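Beta-galactosidase (Bacillus circulans, PDB 4MAD) probably hydrolyses terminal non-reducing beta-D-galactose residues of beta-D-galactosides, as a retaining glycosidase of family 35. Local coordinates at residues Glu363-Ile374 with Leu498-Val508; Gln409-Asp418 with Asp470-Gly481. One frame throughout, in Å; residues are numbered along the deposited sequence.

Interaction 1 (Glu363-Ile374 with Leu498-Val508); sequences EHAGLLDSLHRI and LSSLEFTADEV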
loop_
_atom_site.group_PDB
_atom_site.type_symbol
_atom_site.label_atom_id
_atom_site.label_comp_id
_atom_site.label_asym_id
_atom_site.label_seq_id
_atom_site.Cartn_x
_atom_site.Cartn_y
_atom_site.Cartn_z
ATOM N N GLU A 363 -21.568 6.806 -21.903
ATOM C CA GLU A 363 -20.468 7.515 -22.547
ATOM C C GLU A 363 -19.172 6.711 -22.485
ATOM O O GLU A 363 -18.931 5.978 -21.526
ATOM C CB GLU A 363 -20.265 8.888 -21.901
ATOM C CG GLU A 363 -21.557 9.625 -21.593
ATOM C CD GLU A 363 -21.342 11.107 -21.360
ATOM O OE1 GLU A 363 -21.295 11.865 -22.352
ATOM O OE2 GLU A 363 -21.218 11.515 -20.186
ATOM N N HIS A 364 -18.344 6.854 -23.514
ATOM C CA HIS A 364 -17.092 6.163 -23.573
ATOM C C HIS A 364 -15.959 6.984 -24.262
ATOM O O HIS A 364 -16.184 7.796 -25.107
ATOM C CB HIS A 364 -17.251 4.875 -24.334
ATOM C CG HIS A 364 -18.553 4.181 -24.138
ATOM N ND1 HIS A 364 -18.747 3.253 -23.154
ATOM C CD2 HIS A 364 -19.687 4.196 -24.864
ATOM C CE1 HIS A 364 -19.963 2.768 -23.243
ATOM N NE2 HIS A 364 -20.561 3.334 -24.267
ATOM N N ALA A 365 -14.735 6.743 -23.856
ATOM C CA ALA A 365 -13.608 7.349 -24.519
ATOM C C ALA A 365 -12.413 6.429 -24.537
ATOM O O ALA A 365 -12.024 5.941 -23.536
ATOM C CB ALA A 365 -13.264 8.608 -23.893
ATOM N N GLY A 366 -11.853 6.228 -25.719
ATOM C CA GLY A 366 -10.634 5.479 -25.891
ATOM C C GLY A 366 -9.423 6.178 -25.340
ATOM O O GLY A 366 -9.183 7.306 -25.627
ATOM N N LEU A 367 -8.639 5.457 -24.573
ATOM C CA LEU A 367 -7.492 6.019 -23.929
ATOM C C LEU A 367 -6.480 6.562 -24.961
ATOM O O LEU A 367 -6.043 7.635 -24.858
ATOM C CB LEU A 367 -6.824 4.947 -23.101
ATOM C CG LEU A 367 -5.627 5.341 -22.288
ATOM C CD1 LEU A 367 -5.359 4.390 -21.167
ATOM C CD2 LEU A 367 -4.476 5.405 -23.084
ATOM N N LEU A 368 -6.201 5.784 -25.980
ATOM C CA LEU A 368 -5.320 6.174 -27.043
ATOM C C LEU A 368 -5.832 7.363 -27.877
ATOM O O LEU A 368 -5.112 7.970 -28.629
ATOM C CB LEU A 368 -5.027 4.982 -27.925
ATOM C CG LEU A 368 -4.116 3.947 -27.307
ATOM C CD1 LEU A 368 -3.899 2.812 -28.216
ATOM C CD2 LEU A 368 -2.845 4.517 -26.896
ATOM N N ASP A 369 -7.117 7.592 -27.768
ATOM C CA ASP A 369 -7.780 8.700 -28.389
ATOM C C ASP A 369 -7.902 9.885 -27.464
ATOM O O ASP A 369 -8.446 10.880 -27.843
ATOM C CB ASP A 369 -9.162 8.298 -28.860
ATOM C CG ASP A 369 -9.123 7.233 -29.910
ATOM O OD1 ASP A 369 -8.276 7.298 -30.777
ATOM O OD2 ASP A 369 -9.935 6.332 -29.857
ATOM N N SER A 370 -7.434 9.756 -26.247
ATOM C CA SER A 370 -7.493 10.828 -25.279
ATOM C C SER A 370 -6.160 11.405 -24.791
ATOM O O SER A 370 -6.110 12.074 -23.819
ATOM C CB SER A 370 -8.345 10.353 -24.100
ATOM O OG SER A 370 -9.586 9.909 -24.556
ATOM N N LEU A 371 -5.065 11.132 -25.475
ATOM C CA LEU A 371 -3.794 11.343 -24.836
ATOM C C LEU A 371 -3.497 12.779 -24.353
ATOM O O LEU A 371 -3.111 12.968 -23.252
ATOM C CB LEU A 371 -2.672 10.788 -25.710
ATOM C CG LEU A 371 -2.753 9.281 -25.916
ATOM C CD1 LEU A 371 -1.806 8.781 -26.917
ATOM C CD2 LEU A 371 -2.604 8.503 -24.665
ATOM N N HIS A 372 -3.733 13.774 -25.157
ATOM C CA HIS A 372 -3.479 15.119 -24.727
ATOM C C HIS A 372 -4.502 15.680 -23.748
ATOM O O HIS A 372 -4.375 16.754 -23.243
ATOM C CB HIS A 372 -3.380 16.041 -25.891
ATOM C CG HIS A 372 -2.054 16.031 -26.555
ATOM N ND1 HIS A 372 -1.519 14.910 -27.138
ATOM C CD2 HIS A 372 -1.181 17.027 -26.783
ATOM C CE1 HIS A 372 -0.358 15.215 -27.679
ATOM N NE2 HIS A 372 -0.149 16.499 -27.507
ATOM N N ARG A 373 -5.598 14.984 -23.644
ATOM C CA ARG A 373 -6.637 15.296 -22.681
ATOM C C ARG A 373 -6.222 14.971 -21.243
ATOM O O ARG A 373 -6.675 15.546 -20.288
ATOM C CB ARG A 373 -7.957 14.636 -23.035
ATOM C CG ARG A 373 -8.635 15.224 -24.253
ATOM C CD ARG A 373 -9.876 14.453 -24.709
ATOM N NE ARG A 373 -10.419 14.958 -25.937
ATOM C CZ ARG A 373 -11.357 14.398 -26.652
ATOM N NH1 ARG A 373 -11.874 13.273 -26.297
ATOM N NH2 ARG A 373 -11.763 14.965 -27.745
ATOM N N ILE A 374 -5.390 13.966 -21.131
ATOM C CA ILE A 374 -4.948 13.544 -19.829
ATOM C C ILE A 374 -3.427 13.359 -19.689
ATOM O O ILE A 374 -3.001 12.718 -18.803
ATOM C CB ILE A 374 -5.697 12.305 -19.388
ATOM C CG1 ILE A 374 -5.595 11.250 -20.461
ATOM C CG2 ILE A 374 -7.123 12.651 -19.185
ATOM C CD1 ILE A 374 -6.010 9.934 -20.049
ATOM N N LEU A 498 -8.850 13.818 -14.440
ATOM C CA LEU A 498 -9.547 13.358 -15.586
ATOM C C LEU A 498 -10.554 14.343 -16.187
ATOM O O LEU A 498 -11.254 14.020 -17.070
ATOM C CB LEU A 498 -10.241 12.068 -15.252
ATOM C CG LEU A 498 -9.362 10.930 -14.766
ATOM C CD1 LEU A 498 -10.114 9.715 -14.638
ATOM C CD2 LEU A 498 -8.327 10.735 -15.769
ATOM N N SER A 499 -10.570 15.544 -15.673
ATOM C CA SER A 499 -11.614 16.480 -15.988
ATOM C C SER A 499 -11.674 16.906 -17.427
ATOM O O SER A 499 -12.624 17.476 -17.828
ATOM C CB SER A 499 -11.542 17.708 -15.122
ATOM O OG SER A 499 -10.437 18.463 -15.420
ATOM N N SER A 500 -10.602 16.734 -18.149
ATOM C CA SER A 500 -10.590 17.153 -19.537
ATOM C C SER A 500 -11.046 16.101 -20.557
ATOM O O SER A 500 -11.222 16.377 -21.687
ATOM C CB SER A 500 -9.242 17.751 -19.922
ATOM O OG SER A 500 -8.960 18.890 -19.180
ATOM N N LEU A 501 -11.295 14.904 -20.088
ATOM C CA LEU A 501 -11.785 13.876 -20.928
ATOM C C LEU A 501 -13.122 14.301 -21.496
ATOM O O LEU A 501 -13.846 14.973 -20.840
ATOM C CB LEU A 501 -11.978 12.628 -20.099
ATOM C CG LEU A 501 -10.787 11.734 -19.789
ATOM C CD1 LEU A 501 -11.191 10.612 -18.951
ATOM C CD2 LEU A 501 -10.090 11.258 -20.993
ATOM N N GLU A 502 -13.397 13.885 -22.715
ATOM C CA GLU A 502 -14.694 14.016 -23.354
ATOM C C GLU A 502 -15.080 12.660 -23.898
ATOM O O GLU A 502 -14.236 11.872 -24.187
ATOM C CB GLU A 502 -14.683 15.047 -24.479
ATOM C CG GLU A 502 -14.262 16.438 -24.070
ATOM C CD GLU A 502 -15.349 17.225 -23.324
ATOM O OE1 GLU A 502 -16.456 16.766 -23.319
ATOM O OE2 GLU A 502 -15.090 18.313 -22.804
ATOM N N PHE A 503 -16.363 12.440 -24.062
ATOM C CA PHE A 503 -16.905 11.139 -24.337
ATOM C C PHE A 503 -17.939 11.176 -25.447
ATOM O O PHE A 503 -18.644 12.104 -25.552
ATOM C CB PHE A 503 -17.626 10.603 -23.090
ATOM C CG PHE A 503 -16.767 10.432 -21.888
ATOM C CD1 PHE A 503 -16.259 9.219 -21.562
ATOM C CD2 PHE A 503 -16.498 11.472 -21.083
ATOM C CE1 PHE A 503 -15.467 9.076 -20.480
ATOM C CE2 PHE A 503 -15.710 11.296 -19.958
ATOM C CZ PHE A 503 -15.208 10.109 -19.676
ATOM N N THR A 504 -18.069 10.088 -26.185
ATOM C CA THR A 504 -19.179 9.815 -27.112
ATOM C C THR A 504 -19.823 8.474 -26.780
ATOM O O THR A 504 -19.348 7.761 -25.981
ATOM C CB THR A 504 -18.810 9.569 -28.578
ATOM O OG1 THR A 504 -17.474 9.865 -28.836
ATOM C CG2 THR A 504 -19.731 10.302 -29.461
ATOM N N ALA A 505 -20.906 8.160 -27.479
ATOM C CA ALA A 505 -21.642 6.905 -27.373
ATOM C C ALA A 505 -21.169 5.976 -28.456
ATOM O O ALA A 505 -21.831 5.021 -28.800
ATOM C CB ALA A 505 -23.066 7.117 -27.608
ATOM N N ASP A 506 -19.983 6.227 -28.954
ATOM C CA ASP A 506 -19.540 5.693 -30.199
ATOM C C ASP A 506 -18.997 4.325 -29.917
ATOM O O ASP A 506 -19.205 3.794 -28.891
ATOM C CB ASP A 506 -18.426 6.554 -30.744
ATOM C CG ASP A 506 -18.843 7.387 -31.964
ATOM O OD1 ASP A 506 -20.037 7.598 -32.132
ATOM O OD2 ASP A 506 -17.973 7.862 -32.722
ATOM N N GLU A 507 -18.236 3.823 -30.862
ATOM C CA GLU A 507 -17.687 2.471 -30.907
ATOM C C GLU A 507 -16.794 2.272 -29.698
ATOM O O GLU A 507 -16.220 3.210 -29.240
ATOM C CB GLU A 507 -16.862 2.344 -32.227
ATOM C CG GLU A 507 -15.652 1.377 -32.229
ATOM C CD GLU A 507 -14.555 1.679 -33.278
ATOM O OE1 GLU A 507 -14.337 0.864 -34.190
ATOM O OE2 GLU A 507 -13.883 2.728 -33.172
ATOM N N VAL A 508 -16.674 1.022 -29.256
ATOM C CA VAL A 508 -15.715 0.616 -28.235
ATOM C C VAL A 508 -15.031 -0.666 -28.708
ATOM O O VAL A 508 -15.696 -1.596 -29.163
ATOM C CB VAL A 508 -16.400 0.361 -26.882
ATOM C CG1 VAL A 508 -15.581 -0.615 -26.050
ATOM C CG2 VAL A 508 -16.601 1.671 -26.134
HETATM O O HOH W 1 -11.612 11.758 -23.900
HETATM O O HOH W 2 -7.923 15.727 -17.727
#
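With CG of H364 turned away from its own carbonyl carbon (chi1 -36°), the imidazole meets V508, whose chi1 of 155° sets CG1 roughly opposite the backbone N and leaves CG2 anti to the carbonyl carbon. V508 CG2 sits over one face of the imidazole in a CH-pi contact, 4.1 Å from the ring centroid, and the two side chains cross at about a right angle. H364 ND1 is hydrogen-bonded to H516 ND1 of strand 514-522, the two rings meeting steeply. The backbone of H364 makes the only beta bridge here, an antiparallel hydrogen-bonded pair with T504: H364 N gives a bond of 2.8 Å to T504 O, and T504 N returns a longer one of 3.2 Å to H364 O. Beside the bridge F503 lays its ring edge against the H364 backbone, while its CD1 reaches A365 CB at 3.8 Å and its CB meets E363 CB. With an alanine here instead of H364, V508 CG2 would probably lose the ring face it packs on, and H516 the ND1 it bonds to.

Beyond A365 water replaces direct hydrogen bonds between the segments. One water donates to S370 OG and accepts from R373 NH1, in the guanidinium plane, and from E502 N at 3.0 Å; E502 CB rests over one face of that guanidinium, toward its rim. A second water links R373 O to S500 N. L501 CD2 packs 3.7 Å from I374 CG2 and equally close to S370 CB.

The contact thus ties a loop between strands 488-493 and 514-522 to the end of strand 357-366 and the weakly bonded helical turn at 371-374. Strand 514-522 pairs with E363 and A365 through K517 and F515, and L493 of strand 488-493 packs on I374.

Interaction 2 (Gln409-Asp418 with Asp470-Gly481); sequences QALTVQDIHD and DYKGITEGVRLG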
loop_
_atom_site.group_PDB
_atom_site.type_symbol
_atom_site.label_atom_id
_atom_site.label_comp_id
_atom_site.label_asym_id
_atom_site.label_seq_id
_atom_site.Cartn_x
_atom_site.Cartn_y
_atom_site.Cartn_z
ATOM N N GLN A 409 8.910 -10.068 -37.177
ATOM C CA GLN A 409 9.923 -9.822 -36.172
ATOM C C GLN A 409 9.471 -10.226 -34.780
ATOM O O GLN A 409 8.339 -10.189 -34.499
ATOM C CB GLN A 409 10.266 -8.352 -36.119
ATOM C CG GLN A 409 10.816 -7.818 -37.383
ATOM C CD GLN A 409 12.218 -8.294 -37.635
ATOM O OE1 GLN A 409 12.949 -8.463 -36.734
ATOM N NE2 GLN A 409 12.573 -8.490 -38.870
ATOM N N ALA A 410 10.409 -10.565 -33.934
ATOM C CA ALA A 410 10.138 -10.753 -32.554
ATOM C C ALA A 410 10.371 -9.444 -31.856
ATOM O O ALA A 410 11.438 -8.904 -31.916
ATOM C CB ALA A 410 11.008 -11.759 -31.985
ATOM N N LEU A 411 9.336 -8.956 -31.214
ATOM C CA LEU A 411 9.436 -7.743 -30.447
ATOM C C LEU A 411 9.741 -8.102 -29.021
ATOM O O LEU A 411 9.064 -8.879 -28.451
ATOM C CB LEU A 411 8.129 -7.002 -30.454
ATOM C CG LEU A 411 8.191 -5.598 -29.878
ATOM C CD1 LEU A 411 7.510 -4.696 -30.781
ATOM C CD2 LEU A 411 7.537 -5.538 -28.601
ATOM N N THR A 412 10.778 -7.549 -28.462
ATOM C CA THR A 412 11.080 -7.797 -27.074
ATOM C C THR A 412 11.099 -6.498 -26.301
ATOM O O THR A 412 11.680 -5.548 -26.732
ATOM C CB THR A 412 12.433 -8.507 -26.906
ATOM O OG1 THR A 412 12.404 -9.742 -27.610
ATOM C CG2 THR A 412 12.735 -8.746 -25.443
ATOM N N VAL A 413 10.431 -6.514 -25.173
ATOM C CA VAL A 413 10.485 -5.405 -24.264
ATOM C C VAL A 413 11.434 -5.740 -23.121
ATOM O O VAL A 413 11.207 -6.653 -22.396
ATOM C CB VAL A 413 9.133 -5.064 -23.663
ATOM C CG1 VAL A 413 9.241 -3.883 -22.838
ATOM C CG2 VAL A 413 8.121 -4.835 -24.698
ATOM N N GLN A 414 12.471 -4.941 -23.013
ATOM C CA GLN A 414 13.549 -5.177 -22.110
ATOM C C GLN A 414 13.712 -4.069 -21.087
ATOM O O GLN A 414 14.337 -3.100 -21.381
ATOM C CB GLN A 414 14.856 -5.269 -22.926
ATOM C CG GLN A 414 16.096 -5.550 -22.185
ATOM C CD GLN A 414 17.302 -5.750 -23.116
ATOM O OE1 GLN A 414 17.163 -6.300 -24.130
ATOM N NE2 GLN A 414 18.441 -5.319 -22.716
ATOM N N ASP A 415 13.242 -4.274 -19.871
ATOM C CA ASP A 415 12.284 -5.270 -19.471
ATOM C C ASP A 415 10.922 -4.603 -19.176
ATOM O O ASP A 415 10.852 -3.445 -19.004
ATOM C CB ASP A 415 12.727 -5.926 -18.181
ATOM C CG ASP A 415 13.865 -6.916 -18.352
ATOM O OD1 ASP A 415 13.985 -7.538 -19.378
ATOM O OD2 ASP A 415 14.631 -7.100 -17.428
ATOM N N ILE A 416 9.871 -5.384 -19.115
ATOM C CA ILE A 416 8.566 -4.826 -18.899
ATOM C C ILE A 416 8.155 -4.881 -17.412
ATOM O O ILE A 416 8.050 -5.894 -16.866
ATOM C CB ILE A 416 7.517 -5.493 -19.765
ATOM C CG1 ILE A 416 6.166 -4.831 -19.585
ATOM C CG2 ILE A 416 7.446 -6.930 -19.502
ATOM C CD1 ILE A 416 6.034 -3.585 -20.253
ATOM N N HIS A 417 7.949 -3.710 -16.814
ATOM C CA HIS A 417 7.623 -3.591 -15.431
ATOM C C HIS A 417 6.342 -2.778 -15.315
ATOM O O HIS A 417 6.416 -1.584 -15.204
ATOM C CB HIS A 417 8.753 -2.876 -14.694
ATOM C CG HIS A 417 9.954 -3.721 -14.435
ATOM N ND1 HIS A 417 11.010 -3.295 -13.671
ATOM C CD2 HIS A 417 10.248 -4.981 -14.805
ATOM C CE1 HIS A 417 11.894 -4.257 -13.575
ATOM N NE2 HIS A 417 11.469 -5.282 -14.275
ATOM N N ASP A 418 5.188 -3.423 -15.323
ATOM C CA ASP A 418 5.040 -4.854 -15.226
ATOM C C ASP A 418 4.148 -5.590 -16.243
ATOM O O ASP A 418 4.152 -6.772 -16.296
ATOM C CB ASP A 418 4.551 -5.136 -13.832
ATOM C CG ASP A 418 5.265 -4.317 -12.814
ATOM O OD1 ASP A 418 6.442 -4.536 -12.678
ATOM O OD2 ASP A 418 4.674 -3.456 -12.199
ATOM N N ASP A 470 13.000 -1.069 -8.016
ATOM C CA ASP A 470 11.978 -1.561 -8.899
ATOM C C ASP A 470 11.489 -0.436 -9.800
ATOM O O ASP A 470 10.563 0.212 -9.488
ATOM C CB ASP A 470 10.824 -2.149 -8.083
ATOM C CG ASP A 470 9.825 -2.884 -8.927
ATOM O OD1 ASP A 470 10.133 -3.278 -10.016
ATOM O OD2 ASP A 470 8.772 -3.148 -8.444
ATOM N N TYR A 471 12.217 -0.201 -10.883
ATOM C CA TYR A 471 11.842 0.778 -11.872
ATOM C C TYR A 471 10.616 0.302 -12.625
ATOM O O TYR A 471 10.509 -0.819 -12.909
ATOM C CB TYR A 471 12.953 1.015 -12.891
ATOM C CG TYR A 471 14.164 1.713 -12.344
ATOM C CD1 TYR A 471 14.206 3.071 -12.254
ATOM C CD2 TYR A 471 15.242 1.011 -11.911
ATOM C CE1 TYR A 471 15.267 3.702 -11.791
ATOM C CE2 TYR A 471 16.318 1.641 -11.424
ATOM C CZ TYR A 471 16.317 2.982 -11.364
ATOM O OH TYR A 471 17.387 3.600 -10.860
ATOM N N LYS A 472 9.755 1.213 -12.986
ATOM C CA LYS A 472 8.545 0.880 -13.672
ATOM C C LYS A 472 8.459 1.512 -15.097
ATOM O O LYS A 472 9.096 2.504 -15.384
ATOM C CB LYS A 472 7.366 1.219 -12.778
ATOM C CG LYS A 472 7.437 0.566 -11.451
ATOM C CD LYS A 472 7.349 -0.869 -11.589
ATOM C CE LYS A 472 6.619 -1.512 -10.425
ATOM N NZ LYS A 472 6.737 -2.917 -10.364
ATOM N N GLY A 473 7.693 0.883 -15.969
ATOM C CA GLY A 473 7.682 1.200 -17.377
ATOM C C GLY A 473 8.516 0.200 -18.126
ATOM O O GLY A 473 8.387 -0.960 -17.933
ATOM N N ILE A 474 9.346 0.718 -19.007
ATOM C CA ILE A 474 10.282 -0.070 -19.767
ATOM C C ILE A 474 11.639 0.315 -19.231
ATOM O O ILE A 474 12.009 1.433 -19.283
ATOM C CB ILE A 474 10.147 0.258 -21.248
ATOM C CG1 ILE A 474 8.799 -0.203 -21.724
ATOM C CG2 ILE A 474 11.204 -0.368 -22.022
ATOM C CD1 ILE A 474 8.386 0.291 -22.935
ATOM N N THR A 475 12.309 -0.633 -18.620
ATOM C CA THR A 475 13.585 -0.382 -18.003
ATOM C C THR A 475 14.766 -0.022 -18.901
ATOM O O THR A 475 15.490 0.856 -18.581
ATOM C CB THR A 475 13.980 -1.519 -17.072
ATOM O OG1 THR A 475 14.089 -2.713 -17.810
ATOM C CG2 THR A 475 12.942 -1.672 -16.031
ATOM N N GLU A 476 14.956 -0.737 -20.002
ATOM C CA GLU A 476 16.104 -0.503 -20.866
ATOM C C GLU A 476 15.817 -0.137 -22.325
ATOM O O GLU A 476 16.424 0.733 -22.884
ATOM C CB GLU A 476 16.961 -1.755 -20.857
ATOM C CG GLU A 476 17.599 -2.063 -19.544
ATOM C CD GLU A 476 18.271 -3.433 -19.477
ATOM O OE1 GLU A 476 19.004 -3.802 -20.380
ATOM O OE2 GLU A 476 18.013 -4.124 -18.514
ATOM N N GLY A 477 14.971 -0.921 -22.945
ATOM C CA GLY A 477 14.740 -0.778 -24.365
ATOM C C GLY A 477 13.611 -1.618 -24.913
ATOM O O GLY A 477 13.089 -2.464 -24.231
ATOM N N VAL A 478 13.275 -1.360 -26.167
ATOM C CA VAL A 478 12.393 -2.203 -26.949
ATOM C C VAL A 478 13.084 -2.583 -28.247
ATOM O O VAL A 478 13.651 -1.768 -28.862
ATOM C CB VAL A 478 11.108 -1.490 -27.271
ATOM C CG1 VAL A 478 10.195 -2.357 -28.006
ATOM C CG2 VAL A 478 10.467 -0.949 -26.032
ATOM N N ARG A 479 13.052 -3.836 -28.619
ATOM C CA ARG A 479 13.776 -4.233 -29.808
ATOM C C ARG A 479 13.027 -5.190 -30.699
ATOM O O ARG A 479 12.214 -5.919 -30.244
ATOM C CB ARG A 479 15.140 -4.798 -29.471
ATOM C CG ARG A 479 15.141 -5.959 -28.610
ATOM C CD ARG A 479 16.529 -6.246 -28.052
ATOM N NE ARG A 479 16.545 -7.042 -26.845
ATOM C CZ ARG A 479 16.523 -8.362 -26.791
ATOM N NH1 ARG A 479 16.458 -9.099 -27.870
ATOM N NH2 ARG A 479 16.559 -8.965 -25.644
ATOM N N LEU A 480 13.370 -5.142 -31.973
ATOM C CA LEU A 480 12.887 -6.087 -32.930
ATOM C C LEU A 480 14.091 -6.956 -33.269
ATOM O O LEU A 480 15.060 -6.472 -33.746
ATOM C CB LEU A 480 12.424 -5.325 -34.159
ATOM C CG LEU A 480 11.238 -4.393 -33.953
ATOM C CD1 LEU A 480 11.052 -3.520 -35.073
ATOM C CD2 LEU A 480 9.964 -5.102 -33.644
ATOM N N GLY A 481 14.032 -8.229 -32.990
ATOM C CA GLY A 481 15.261 -8.980 -32.982
ATOM C C GLY A 481 16.225 -8.350 -31.977
ATOM O O GLY A 481 15.917 -8.226 -30.843
HETATM O O HOH W 3 13.519 -9.337 -30.068
#
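Q409 opens the pairing loosely, its CB lying 4.1 Å from L480 CD2, and A410 O then takes the amide of G481. A water joins A410 O and G481 O to T412 OG1. L411 packs its CD1 on L480 CD2 on the buried face, whereas T412, in a hydrogen-bonded pair with R479, turns to the other face and sets CG2 over the R479 guanidinium. V413 rejoins the apolar side, meeting I474 CG1 with its own CG1.

Q414 is the polar centre. Fully extended (chi1 -178°, chi2 175°), it places OE1 at the edge of R479, which grips this one oxygen side-on with NE (2.9 Å) and NH2 (3.1 Å). The amide and guanidinium planes stand 79° apart. Q414 NE2 points the other way, giving an almost straight bond of 2.8 Å to E476 OE1 from above the carboxylate plane; the amide is therefore fixed in rotation by an acceptor at one end and a donor pair at the other. Q414 O receives both E476 N and G477 N, the signature of a classic beta bulge.

After the bulge D415 N donates to T475 OG1 at 2.7 Å, nearly linearly. H417 uses ND1 for a short bond of 2.6 Å to Y471 O, exactly in the ring plane, while T475 CG2 lies over one ring face. At the end D418 presents the syn lone pairs of both oxygens to K472 NZ, each at 2.8 Å; D470 OD2 takes the same ammonium, and R434 adds a further positive charge to both aspartates.

The strands 409-417 and 473-480 are central in a four-stranded antiparallel sheet of the first all-beta domain, with 440-445 beyond the former and 483-484 beyond the latter. L411 and I416 pack on strand 449-457 of the six-stranded sheet.

How the interactions relate
Interaction 2 is nested along the chain inside the loop closed by interaction 1, yet the two do not touch: their centres lie about 27 Å apart and their nearest atoms about 13 Å. Interaction 2 is the more buried, a continuous strand pairing with an apolar face inward and a dense polar face, ending in a buried charge network. Interaction 1 is a surface contact of one isolated bridge, small apolar patches and bridging waters, at a link between two all-beta regions. They share no strand. Both lie away from the predicted catalytic glutamates, though I374 of interaction 1 lines the pocket of a bound 2-(2-methoxyethoxy)ethanol, probably from the crystallisation liquor.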